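Local atomic coordinates of Ser-thr phosphatase MSPP (Mycobacterium smegmatis, PDB entry 2JFR), a protein that probably removes phosphate from serine and threonine residues of proteins, as a metal-dependent phosphatase of the PPM (PP2C) family. Residues N20-A24 with A35-A40; S185-A190 with S223-T227; D28-Y32 with A94-F98; P105-I110 with P168-I173. All coordinates share one frame; numbering follows the deposited sequence. Where two conformers were deposited one is given.

Contact 1: N20-A24 with A35-A40; sequences NNQDA and ADGFGA. With MG (magnesium ion), chain B; MN (manganese (II) ion), chain C.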
loop_
_atom_site.group_PDB
_atom_site.type_symbol
_atom_site.label_atom_id
_atom_site.label_comp_id
_atom_site.label_asym_id
_atom_site.label_seq_id
_atom_site.Cartn_x
_atom_site.Cartn_y
_atom_site.Cartn_z
ATOM N N ASN A 20 13.567 7.688 10.405
ATOM C CA ASN A 20 12.293 7.349 10.958
ATOM C C ASN A 20 11.677 6.264 10.050
ATOM O O ASN A 20 11.948 6.242 8.859
ATOM C CB ASN A 20 11.323 8.512 11.056
ATOM C CG ASN A 20 11.699 9.495 12.108
ATOM O OD1 ASN A 20 12.455 10.408 11.882
ATOM N ND2 ASN A 20 11.216 9.316 13.300
ATOM N N ASN A 21 10.803 5.474 10.650
ATOM C CA ASN A 21 9.900 4.611 9.875
ATOM C C ASN A 21 8.593 5.382 9.756
ATOM O O ASN A 21 7.809 5.490 10.687
ATOM C CB ASN A 21 9.707 3.271 10.525
ATOM C CG ASN A 21 8.982 2.358 9.571
ATOM O OD1 ASN A 21 8.451 2.768 8.553
ATOM N ND2 ASN A 21 9.006 1.065 9.897
ATOM N N GLN A 22 8.388 5.985 8.584
ATOM C CA GLN A 22 7.187 6.758 8.328
ATOM C C GLN A 22 6.139 5.933 7.589
ATOM O O GLN A 22 5.109 6.498 7.173
ATOM C CB GLN A 22 7.481 8.039 7.569
ATOM C CG GLN A 22 8.527 8.883 8.280
ATOM C CD GLN A 22 8.697 10.243 7.618
ATOM O OE1 GLN A 22 8.682 10.347 6.387
ATOM N NE2 GLN A 22 8.848 11.260 8.407
ATOM N N ASP A 23 6.345 4.646 7.430
ATOM C CA ASP A 23 5.292 3.773 6.917
ATOM C C ASP A 23 4.420 3.321 8.089
ATOM O O ASP A 23 4.820 3.346 9.264
ATOM C CB ASP A 23 5.912 2.502 6.318
ATOM C CG ASP A 23 6.607 2.570 4.979
ATOM O OD1 ASP A 23 6.652 3.643 4.334
ATOM O OD2 ASP A 23 7.129 1.483 4.578
ATOM N N ALA A 24 3.221 2.886 7.758
ATOM C CA ALA A 24 2.281 2.308 8.707
ATOM C C ALA A 24 1.500 1.233 7.967
ATOM O O ALA A 24 1.328 1.301 6.758
ATOM C CB ALA A 24 1.381 3.352 9.305
ATOM N N ALA A 35 0.236 2.671 4.442
ATOM C CA ALA A 35 0.357 4.121 4.256
ATOM C C ALA A 35 1.834 4.481 4.373
ATOM O O ALA A 35 2.461 4.173 5.378
ATOM C CB ALA A 35 -0.467 4.863 5.292
ATOM N N ASP A 36 2.362 5.119 3.348
ATOM C CA ASP A 36 3.766 5.540 3.331
ATOM C C ASP A 36 3.807 7.050 3.492
ATOM O O ASP A 36 3.487 7.808 2.574
ATOM C CB ASP A 36 4.411 5.127 2.000
ATOM C CG ASP A 36 5.857 5.575 1.870
ATOM O OD1 ASP A 36 6.275 6.394 2.719
ATOM O OD2 ASP A 36 6.518 5.097 0.933
ATOM N N GLY A 37 4.169 7.484 4.691
ATOM C CA GLY A 37 4.268 8.905 4.973
ATOM C C GLY A 37 5.516 9.514 4.393
ATOM O O GLY A 37 6.529 8.866 4.203
ATOM N N PHE A 38 5.444 10.830 4.188
ATOM C CA PHE A 38 6.548 11.623 3.734
ATOM C C PHE A 38 6.555 12.962 4.452
ATOM O O PHE A 38 5.499 13.431 4.896
ATOM C CB PHE A 38 6.560 11.842 2.217
ATOM C CG PHE A 38 5.473 12.718 1.683
ATOM C CD1 PHE A 38 5.640 14.109 1.622
ATOM C CD2 PHE A 38 4.263 12.139 1.267
ATOM C CE1 PHE A 38 4.675 14.945 1.154
ATOM C CE2 PHE A 38 3.274 13.052 0.766
ATOM C CZ PHE A 38 3.527 14.437 0.747
ATOM N N GLY A 39 7.695 13.600 4.449
ATOM C CA GLY A 39 7.884 14.900 5.028
ATOM C C GLY A 39 8.285 14.794 6.497
ATOM O O GLY A 39 8.392 13.737 7.088
ATOM N N ALA A 40 8.490 15.997 7.073
ATOM C CA ALA A 40 8.946 16.060 8.465
ATOM C C ALA A 40 8.001 15.386 9.418
ATOM O O ALA A 40 8.436 14.905 10.463
ATOM C CB ALA A 40 9.131 17.512 8.886
HETATM MG MG MG B . 7.823 7.474 3.376
HETATM MN MN MN C . 8.601 4.972 0.696
HETATM O O HOH W 1 10.052 11.904 4.491
HETATM O O HOH W 2 9.282 8.536 4.385
HETATM O O HOH W 3 7.877 6.036 4.867
HETATM O O HOH W 4 9.265 6.380 2.274
HETATM O O HOH W 5 7.872 8.631 1.690
HETATM O O HOH W 6 8.710 6.661 -0.467
#
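The dinuclear metal site of the PPM phosphatases is built here on the open end of the hairpin formed by strands 23-28 and 31-38, where Asp23 faces Asp36 as an antiparallel non-hydrogen-bonded pair. Asp36 is the bridging ligand. With CG anti to the backbone N (chi1 178°), its carboxylate stands on the same face of the sheet as Asp23 and reaches both ions: Asp36 OD1 binds magnesium at 2.0 Å, while Asp36 OD2 binds manganese at 2.1 Å. The carbonyl of the next residue joins in, Gly37 O lying 2.1 Å from the magnesium, and water 4 is a second bridge between the ions. Asp23 binds neither metal directly. Its carboxylate is turned 71° from that of Asp36, and Asp23 OD1 comes to 3.2 Å from Asp36 OD1, two acceptors brought together beside the cation. The magnesium on Asp36 OD1 probably eases this closeness, and water 3, another of its ligands, donates to Asp23 OD1 at 2.7 Å, placing Asp23 in the second shell; Asp23 OD2 turns to Thr227 and Ser185. The hairpin ladder itself continues on either side of this pair, through the two-way bonding of Ala24 with Ala35 and through Gly37 N, which donates to Gln22 O at 2.8 Å from above the carbonyl plane. Gln22 then carries the contact past the last bridge. Extended beyond CG, it lets NE2 meet Gly39 O almost head-on at 2.8 Å, while OE1 accepts from water 1, itself bonded to Gly39 N, and at 2.8 Å Gln22 OE1 accepts from water 2, another magnesium ligand.

Contact 2: S185-A190 with S223-T227; sequences SDGLFA and SDNTT. With MN (manganese (II) ion), chain C.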
loop_
_atom_site.group_PDB
_atom_site.type_symbol
_atom_site.label_atom_id
_atom_site.label_comp_id
_atom_site.label_asym_id
_atom_site.label_seq_id
_atom_site.Cartn_x
_atom_site.Cartn_y
_atom_site.Cartn_z
ATOM N N SER A 185 4.690 -0.782 0.635
ATOM C CA SER A 185 5.249 0.520 0.335
ATOM C C SER A 185 6.266 0.365 -0.797
ATOM O O SER A 185 6.747 -0.719 -1.124
ATOM C CB SER A 185 5.835 1.201 1.545
ATOM O OG SER A 185 6.940 0.460 2.044
ATOM N N ASP A 186 6.637 1.519 -1.367
ATOM C CA ASP A 186 7.621 1.566 -2.445
ATOM C C ASP A 186 8.995 1.118 -1.999
ATOM O O ASP A 186 9.856 0.879 -2.849
ATOM C CB ASP A 186 7.618 2.947 -3.067
ATOM C CG ASP A 186 8.005 4.107 -2.191
ATOM O OD1 ASP A 186 8.228 3.863 -0.990
ATOM O OD2 ASP A 186 8.110 5.263 -2.758
ATOM N N GLY A 187 9.286 0.967 -0.710
ATOM C CA GLY A 187 10.596 0.526 -0.318
ATOM C C GLY A 187 10.948 -0.849 -0.824
ATOM O O GLY A 187 12.115 -1.157 -1.038
ATOM N N LEU A 188 9.952 -1.708 -1.047
ATOM C CA LEU A 188 10.249 -3.086 -1.432
ATOM C C LEU A 188 10.979 -3.160 -2.734
ATOM O O LEU A 188 11.927 -3.933 -2.882
ATOM C CB LEU A 188 8.925 -3.863 -1.527
ATOM C CG LEU A 188 9.056 -5.298 -1.988
ATOM C CD1 LEU A 188 9.952 -6.110 -1.041
ATOM C CD2 LEU A 188 7.675 -5.927 -2.105
ATOM N N PHE A 189 10.586 -2.356 -3.741
ATOM C CA PHE A 189 11.145 -2.370 -5.073
ATOM C C PHE A 189 12.199 -1.311 -5.290
ATOM O O PHE A 189 12.595 -0.986 -6.396
ATOM C CB PHE A 189 10.043 -2.342 -6.146
ATOM C CG PHE A 189 9.446 -3.685 -6.469
ATOM C CD1 PHE A 189 9.881 -4.390 -7.601
ATOM C CD2 PHE A 189 8.444 -4.222 -5.686
ATOM C CE1 PHE A 189 9.332 -5.598 -7.927
ATOM C CE2 PHE A 189 7.891 -5.429 -6.007
ATOM C CZ PHE A 189 8.327 -6.129 -7.131
ATOM N N ALA A 190 12.751 -0.742 -4.211
ATOM C CA ALA A 190 13.781 0.296 -4.368
ATOM C C ALA A 190 15.007 -0.206 -5.076
ATOM O O ALA A 190 15.681 0.596 -5.735
ATOM C CB ALA A 190 14.175 0.828 -3.003
ATOM N N SER A 223 17.334 1.348 1.467
ATOM C CA SER A 223 17.356 2.791 1.309
ATOM C C SER A 223 16.092 3.460 1.814
ATOM O O SER A 223 16.137 4.648 2.116
ATOM C CB SER A 223 17.598 3.189 -0.142
ATOM O OG SER A 223 16.602 2.715 -0.996
ATOM N N ASP A 224 14.985 2.740 1.843
ATOM C CA ASP A 224 13.721 3.257 2.320
ATOM C C ASP A 224 13.166 2.310 3.367
ATOM O O ASP A 224 13.591 1.177 3.499
ATOM C CB ASP A 224 12.724 3.473 1.177
ATOM C CG ASP A 224 11.513 4.296 1.461
ATOM O OD1 ASP A 224 11.426 4.908 2.571
ATOM O OD2 ASP A 224 10.635 4.412 0.520
ATOM N N ASN A 225 12.192 2.812 4.105
ATOM C CA ASN A 225 11.298 1.962 4.862
ATOM C C ASN A 225 10.577 0.988 3.928
ATOM O O ASN A 225 10.193 1.400 2.832
ATOM C CB ASN A 225 10.233 2.838 5.525
ATOM C CG ASN A 225 10.719 4.032 6.303
ATOM O OD1 ASN A 225 10.026 5.055 6.337
ATOM N ND2 ASN A 225 11.853 3.964 6.967
ATOM N N THR A 226 10.411 -0.246 4.365
ATOM C CA THR A 226 9.631 -1.233 3.613
ATOM C C THR A 226 8.578 -1.814 4.507
ATOM O O THR A 226 8.891 -2.286 5.605
ATOM C CB THR A 226 10.570 -2.355 3.059
ATOM O OG1 THR A 226 11.504 -1.765 2.162
ATOM C CG2 THR A 226 9.764 -3.394 2.300
ATOM N N THR A 227 7.356 -1.834 4.037
ATOM C CA THR A 227 6.214 -2.377 4.776
ATOM C C THR A 227 5.401 -3.208 3.832
ATOM O O THR A 227 5.121 -2.782 2.716
ATOM C CB THR A 227 5.409 -1.224 5.366
ATOM O OG1 THR A 227 6.276 -0.472 6.205
ATOM C CG2 THR A 227 4.214 -1.695 6.190
HETATM MN MN MN C . 8.601 4.972 0.696
HETATM O O HOH W 7 14.185 -0.199 0.610
HETATM O O HOH W 4 9.265 6.380 2.274
HETATM O O HOH W 8 8.426 3.456 2.156
HETATM O O HOH W 6 8.710 6.661 -0.467
#
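Metal coordination joins Asp186 to Asp224: one oxygen of each binds the same manganese ion. In the conformer described, one of two modelled for Asp186, the side chains cross at about a right angle with their carboxylate planes 67° apart, and Asp186 OD1 lies only 2.9 Å from Asp224 OD2, a separation the shared cation pays for. A chi1 of -166° turns the Asp224 carboxylate away from its own backbone N and onto the ion. Asp36 supplies a further ligand to this manganese, and Asp186 OD2 binds a magnesium ion.

Direct hydrogen bonds tie Ser185 to Thr227 twice. Ser185 N donates to Thr227 O at 2.9 Å, in the carbonyl plane, and Thr227 N returns a more bent bond of 3.1 Å to Ser185 OG. That hydroxyl and Thr227 OG1 both bond to Asp23, so one buried carboxylate fixes the two residues.

Waters and a weaker C-H contact hold the middle. Gly187 CA approaches Asn225 O at 3.3 Å, and the same Asn225 O accepts at 2.8 Å from water 8, a manganese ligand. Water 7 links the segments a second time, donating to Gly187 O at 2.8 Å and accepting from Asp224 N.

Van der Waals contact is modest. Leu188 CB meets Thr226 CG2 at 3.9 Å, where helix 206-219 packs on both side chains, and the Ala190 CB methyl rests 3.7 Å from the Ser223 OG hydroxyl.

The chemistry implies a manganese held between two loops, with Asp36 as its third protein ligand, while Asn225, through its carbonyl, probably orients a metal-bound water from the second shell.

Contact 3: D28-Y32 with A94-F98; sequences DGILY and AVAVF
Ile30 and Phe98 meet at about a right angle, with Ile30 CD1 3.7 Å from Phe98 CD1. Ile30 was modelled in two conformers, so this touch may be only part-time; in the one described, a chi1 of 67° sends CG1 across toward the ring. Ala96 CB covers one face of that ring, offset toward the rim, and Phe57 of helix 42-59 packs on Ile30, Leu31 and Phe98. Further along the same side of the sheet, Leu31 CD1 lies 4.4 Å from Ala94 CB. On the other side the Tyr32 ring slants past Val97, with Tyr32 CE2 4.2 Å from Val97 CG2, and both side chains touch Val5 of the second sheet.

Outward from these groups runs the backbone ladder. Tyr32 and Val95 exchange bonds in both directions, Val95 N to Tyr32 O being 2.8 Å. Val97 N closes the end by donating to Ile30 O at 2.8 Å, a carbonyl that Ala96 CA also approaches.

Asp28 to Leu31 is a type II' turn, the tight reversal of a two-residue beta hairpin, here pairing its second strand with strand 89-96 inside the beta sandwich of the PP2C fold.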
loop_
_atom_site.group_PDB
_atom_site.type_symbol
_atom_site.label_atom_id
_atom_site.label_comp_id
_atom_site.label_asym_id
_atom_site.label_seq_id
_atom_site.Cartn_x
_atom_site.Cartn_y
_atom_site.Cartn_z
ATOM N N ASP A 28 -6.987 -5.916 9.729
ATOM C CA ASP A 28 -8.060 -6.037 10.692
ATOM C C ASP A 28 -9.351 -6.428 10.048
ATOM O O ASP A 28 -9.993 -5.679 9.281
ATOM C CB ASP A 28 -8.296 -4.716 11.370
ATOM C CG ASP A 28 -9.422 -4.788 12.392
ATOM O OD1 ASP A 28 -9.818 -5.916 12.742
ATOM O OD2 ASP A 28 -9.941 -3.733 12.820
ATOM N N GLY A 29 -9.739 -7.661 10.315
ATOM C CA GLY A 29 -10.940 -8.221 9.710
ATOM C C GLY A 29 -10.725 -8.440 8.224
ATOM O O GLY A 29 -9.892 -9.186 7.726
ATOM N N ILE A 30 -11.512 -7.755 7.409
ATOM C CA ILE A 30 -11.373 -7.809 5.936
ATOM C C ILE A 30 -10.641 -6.574 5.408
ATOM O O ILE A 30 -10.515 -6.479 4.185
ATOM C CB ILE A 30 -12.749 -7.961 5.255
ATOM C CG1 ILE A 30 -13.648 -6.735 5.419
ATOM C CG2 ILE A 30 -13.386 -9.229 5.772
ATOM C CD1 ILE A 30 -14.812 -6.782 4.441
ATOM N N LEU A 31 -10.195 -5.679 6.282
ATOM C CA LEU A 31 -9.531 -4.442 5.854
ATOM C C LEU A 31 -8.022 -4.530 6.067
ATOM O O LEU A 31 -7.539 -4.849 7.164
ATOM C CB LEU A 31 -10.072 -3.253 6.666
ATOM C CG LEU A 31 -9.494 -1.905 6.288
ATOM C CD1 LEU A 31 -9.886 -1.500 4.874
ATOM C CD2 LEU A 31 -9.930 -0.830 7.288
ATOM N N TYR A 32 -7.298 -4.184 5.024
ATOM C CA TYR A 32 -5.836 -4.243 4.993
ATOM C C TYR A 32 -5.348 -2.975 4.361
ATOM O O TYR A 32 -5.897 -2.513 3.378
ATOM C CB TYR A 32 -5.365 -5.457 4.193
ATOM C CG TYR A 32 -5.880 -6.738 4.813
ATOM C CD1 TYR A 32 -5.180 -7.345 5.832
ATOM C CD2 TYR A 32 -7.089 -7.285 4.446
ATOM C CE1 TYR A 32 -5.633 -8.486 6.442
ATOM C CE2 TYR A 32 -7.570 -8.438 5.098
ATOM C CZ TYR A 32 -6.824 -8.991 6.073
ATOM O OH TYR A 32 -7.331 -10.131 6.704
ATOM N N ALA A 94 -5.613 0.745 0.428
ATOM C CA ALA A 94 -6.489 -0.039 1.299
ATOM C C ALA A 94 -7.198 -1.090 0.453
ATOM O O ALA A 94 -7.679 -0.806 -0.656
ATOM C CB ALA A 94 -7.504 0.873 1.972
ATOM N N VAL A 95 -7.267 -2.275 0.992
ATOM C CA VAL A 95 -8.002 -3.396 0.420
ATOM C C VAL A 95 -9.059 -3.828 1.391
ATOM O O VAL A 95 -8.782 -4.047 2.561
ATOM C CB VAL A 95 -7.040 -4.572 0.129
ATOM C CG1 VAL A 95 -7.810 -5.829 -0.215
ATOM C CG2 VAL A 95 -6.056 -4.209 -0.970
ATOM N N ALA A 96 -10.293 -3.971 0.897
ATOM C CA ALA A 96 -11.355 -4.586 1.649
ATOM C C ALA A 96 -11.754 -5.860 0.925
ATOM O O ALA A 96 -12.188 -5.806 -0.229
ATOM C CB ALA A 96 -12.549 -3.672 1.822
ATOM N N VAL A 97 -11.606 -7.000 1.608
ATOM C CA VAL A 97 -11.913 -8.286 0.990
ATOM C C VAL A 97 -13.404 -8.575 1.188
ATOM O O VAL A 97 -13.800 -9.470 1.951
ATOM C CB VAL A 97 -11.012 -9.416 1.479
ATOM C CG1 VAL A 97 -11.241 -10.645 0.652
ATOM C CG2 VAL A 97 -9.538 -8.993 1.443
ATOM N N PHE A 98 -14.226 -7.777 0.533
ATOM C CA PHE A 98 -15.671 -7.958 0.585
ATOM C C PHE A 98 -16.101 -9.252 -0.097
ATOM O O PHE A 98 -15.496 -9.678 -1.080
ATOM C CB PHE A 98 -16.370 -6.819 -0.137
ATOM C CG PHE A 98 -16.216 -5.444 0.439
ATOM C CD1 PHE A 98 -16.659 -5.177 1.724
ATOM C CD2 PHE A 98 -15.674 -4.410 -0.298
ATOM C CE1 PHE A 98 -16.555 -3.894 2.232
ATOM C CE2 PHE A 98 -15.606 -3.106 0.177
ATOM C CZ PHE A 98 -16.066 -2.876 1.451
#

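Contact 4: P105-I110 with P168-I173; sequences PLVVNI and PDVFGI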
loop_
_atom_site.group_PDB
_atom_site.type_symbol
_atom_site.label_atom_id
_atom_site.label_comp_id
_atom_site.label_asym_id
_atom_site.label_seq_id
_atom_site.Cartn_x
_atom_site.Cartn_y
_atom_site.Cartn_z
ATOM N N PRO A 105 -14.003 -8.027 -3.656
ATOM C CA PRO A 105 -12.790 -7.354 -3.134
ATOM C C PRO A 105 -12.545 -6.037 -3.839
ATOM O O PRO A 105 -12.724 -5.921 -5.074
ATOM C CB PRO A 105 -11.705 -8.360 -3.346
ATOM C CG PRO A 105 -12.440 -9.696 -3.222
ATOM C CD PRO A 105 -13.710 -9.440 -3.972
ATOM N N LEU A 106 -12.122 -5.052 -3.075
ATOM C CA LEU A 106 -11.981 -3.679 -3.569
ATOM C C LEU A 106 -10.659 -3.087 -3.104
ATOM O O LEU A 106 -10.267 -3.306 -1.959
ATOM C CB LEU A 106 -13.152 -2.849 -3.024
ATOM C CG LEU A 106 -13.379 -1.480 -3.710
ATOM C CD1 LEU A 106 -13.963 -1.676 -5.079
ATOM C CD2 LEU A 106 -14.267 -0.646 -2.861
ATOM N N VAL A 107 -10.029 -2.351 -3.989
ATOM C CA VAL A 107 -8.838 -1.527 -3.637
ATOM C C VAL A 107 -9.160 -0.090 -3.812
ATOM O O VAL A 107 -9.810 0.342 -4.790
ATOM C CB VAL A 107 -7.592 -1.961 -4.407
ATOM C CG1 VAL A 107 -7.736 -1.868 -5.918
ATOM C CG2 VAL A 107 -6.349 -1.190 -3.945
ATOM N N VAL A 108 -8.695 0.724 -2.851
ATOM C CA VAL A 108 -8.738 2.181 -2.920
ATOM C C VAL A 108 -7.305 2.644 -2.709
ATOM O O VAL A 108 -6.668 2.246 -1.735
ATOM C CB VAL A 108 -9.687 2.746 -1.855
ATOM C CG1 VAL A 108 -9.703 4.280 -1.963
ATOM C CG2 VAL A 108 -11.075 2.168 -1.973
ATOM N N ASN A 109 -6.782 3.471 -3.620
ATOM C CA ASN A 109 -5.371 3.784 -3.530
ATOM C C ASN A 109 -5.082 5.194 -4.011
ATOM O O ASN A 109 -5.654 5.722 -4.963
ATOM C CB ASN A 109 -4.523 2.773 -4.289
ATOM C CG ASN A 109 -4.808 2.706 -5.838
ATOM O OD1 ASN A 109 -3.950 3.124 -6.611
ATOM N ND2 ASN A 109 -5.965 2.215 -6.154
ATOM N N ILE A 110 -4.123 5.792 -3.310
ATOM C CA ILE A 110 -3.593 7.108 -3.626
ATOM C C ILE A 110 -2.114 7.088 -3.329
ATOM O O ILE A 110 -1.688 6.717 -2.222
ATOM C CB ILE A 110 -4.421 8.190 -2.877
ATOM C CG1 ILE A 110 -4.040 9.576 -3.409
ATOM C CG2 ILE A 110 -4.384 8.044 -1.380
ATOM C CD1 ILE A 110 -4.924 10.672 -2.925
ATOM N N PRO A 168 -9.009 9.341 -4.892
ATOM C CA PRO A 168 -8.300 8.079 -4.968
ATOM C C PRO A 168 -8.819 7.256 -6.157
ATOM O O PRO A 168 -9.941 7.393 -6.605
ATOM C CB PRO A 168 -8.658 7.363 -3.653
ATOM C CG PRO A 168 -9.996 7.852 -3.305
ATOM C CD PRO A 168 -9.942 9.329 -3.714
ATOM N N ASP A 169 -7.974 6.351 -6.627
ATOM C CA ASP A 169 -8.446 5.308 -7.521
ATOM C C ASP A 169 -9.236 4.288 -6.691
ATOM O O ASP A 169 -8.890 4.027 -5.530
ATOM C CB ASP A 169 -7.297 4.629 -8.204
ATOM C CG ASP A 169 -6.610 5.440 -9.291
ATOM O OD1 ASP A 169 -7.171 6.497 -9.707
ATOM O OD2 ASP A 169 -5.500 5.064 -9.700
ATOM N N VAL A 170 -10.265 3.729 -7.299
ATOM C CA VAL A 170 -11.174 2.768 -6.670
ATOM C C VAL A 170 -11.450 1.692 -7.678
ATOM O O VAL A 170 -11.970 2.028 -8.749
ATOM C CB VAL A 170 -12.474 3.447 -6.245
ATOM C CG1 VAL A 170 -13.418 2.418 -5.599
ATOM C CG2 VAL A 170 -12.182 4.623 -5.342
ATOM N N PHE A 171 -11.204 0.410 -7.415
ATOM C CA PHE A 171 -11.568 -0.589 -8.392
ATOM C C PHE A 171 -11.670 -1.940 -7.719
ATOM O O PHE A 171 -11.015 -2.238 -6.707
ATOM C CB PHE A 171 -10.574 -0.695 -9.553
ATOM C CG PHE A 171 -11.337 -0.994 -10.840
ATOM C CD1 PHE A 171 -12.012 -0.012 -11.473
ATOM C CD2 PHE A 171 -11.408 -2.297 -11.367
ATOM C CE1 PHE A 171 -12.739 -0.293 -12.630
ATOM C CE2 PHE A 171 -12.121 -2.542 -12.509
ATOM C CZ PHE A 171 -12.811 -1.556 -13.114
ATOM N N GLY A 172 -12.454 -2.826 -8.320
ATOM C CA GLY A 172 -12.468 -4.199 -7.900
ATOM C C GLY A 172 -11.135 -4.851 -8.129
ATOM O O GLY A 172 -10.377 -4.525 -9.016
ATOM N N ILE A 173 -10.865 -5.871 -7.304
ATOM C CA ILE A 173 -9.691 -6.700 -7.412
ATOM C C ILE A 173 -10.112 -8.059 -7.999
ATOM O O ILE A 173 -10.966 -8.727 -7.391
ATOM C CB ILE A 173 -9.010 -6.953 -6.039
ATOM C CG1 ILE A 173 -8.756 -5.623 -5.297
ATOM C CG2 ILE A 173 -7.744 -7.752 -6.236
ATOM C CD1 ILE A 173 -8.413 -5.839 -3.856
HETATM O O HOH W 9 -4.760 2.456 -9.411
#
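Ile173 lies over the peptide that joins Leu106 to Val107, its CD1 3.6 Å from Leu106 C. The side chain crosses that of Val107 at about a right angle, bringing Ile173 CG1 to 3.9 Å from Val107 CG1, and both residues reach Leu115 in the other sheet. The opposite surface is made by Leu106, Val108 and Val170, which pack against helix 63-81. There the end of Leu106 bends back over the partner strand until Leu106 CD1 is 3.4 Å from Phe171 O. Val108 runs alongside Pro168, pointing the same way, with Val108 CG1 3.7 Å from Pro168 CB.

Asn109 and Asp169 bring polarity to the side occupied by Val107. A chi1 of 62° swings the asparagine amide over its neighbour, where Asn109 ND2 meets Asp169 CB at 3.4 Å; the amide and carboxylate planes stand 70° apart. Water 9 bridges the two side chains, donating to Asn109 OD1 at 3.0 Å and to Asp169 OD2 at 2.7 Å. The carboxylate is strongly held besides, by His130 and by salt bridges with Arg138 and Arg158, an environment that would probably stabilise its negative charge.

Five backbone bonds zip the segments together. Val107 and Phe171 exchange two, the one from Val107 N to Phe171 O being 2.9 Å long and virtually straight (177°); Asn109 and Asp169 exchange two more, and Ile173 N donates to Pro105 O from above its carbonyl plane. Such a regular antiparallel ladder, with strand 169-172 outermost, finishes one sheet of the PP2C beta sandwich.

In the fold
Three contacts follow one five-stranded antiparallel sheet: contact 1 pairs strands 23-28 and 31-38, contact 3 pairs 31-38 with 89-96, and contact 4 pairs 106-110 with 169-172. Contacts 3 and 4, with centres 11 Å apart, share backbone bonds between strands 89-96 and 106-110. The centre of contact 1 lies about 21 Å from the centres of both. Segments of contacts 1 and 3 alternate along the chain; contact 4 follows, then contact 2. Contact 2 joins the loop after strand 180-184 to the start of strand 226-233, both of the second sheet, yet its centre is 11 Å from that of contact 1; Asp23 and manganese join them. The metal site forms where the sheets meet, away from the Asp28 to Leu31 turn.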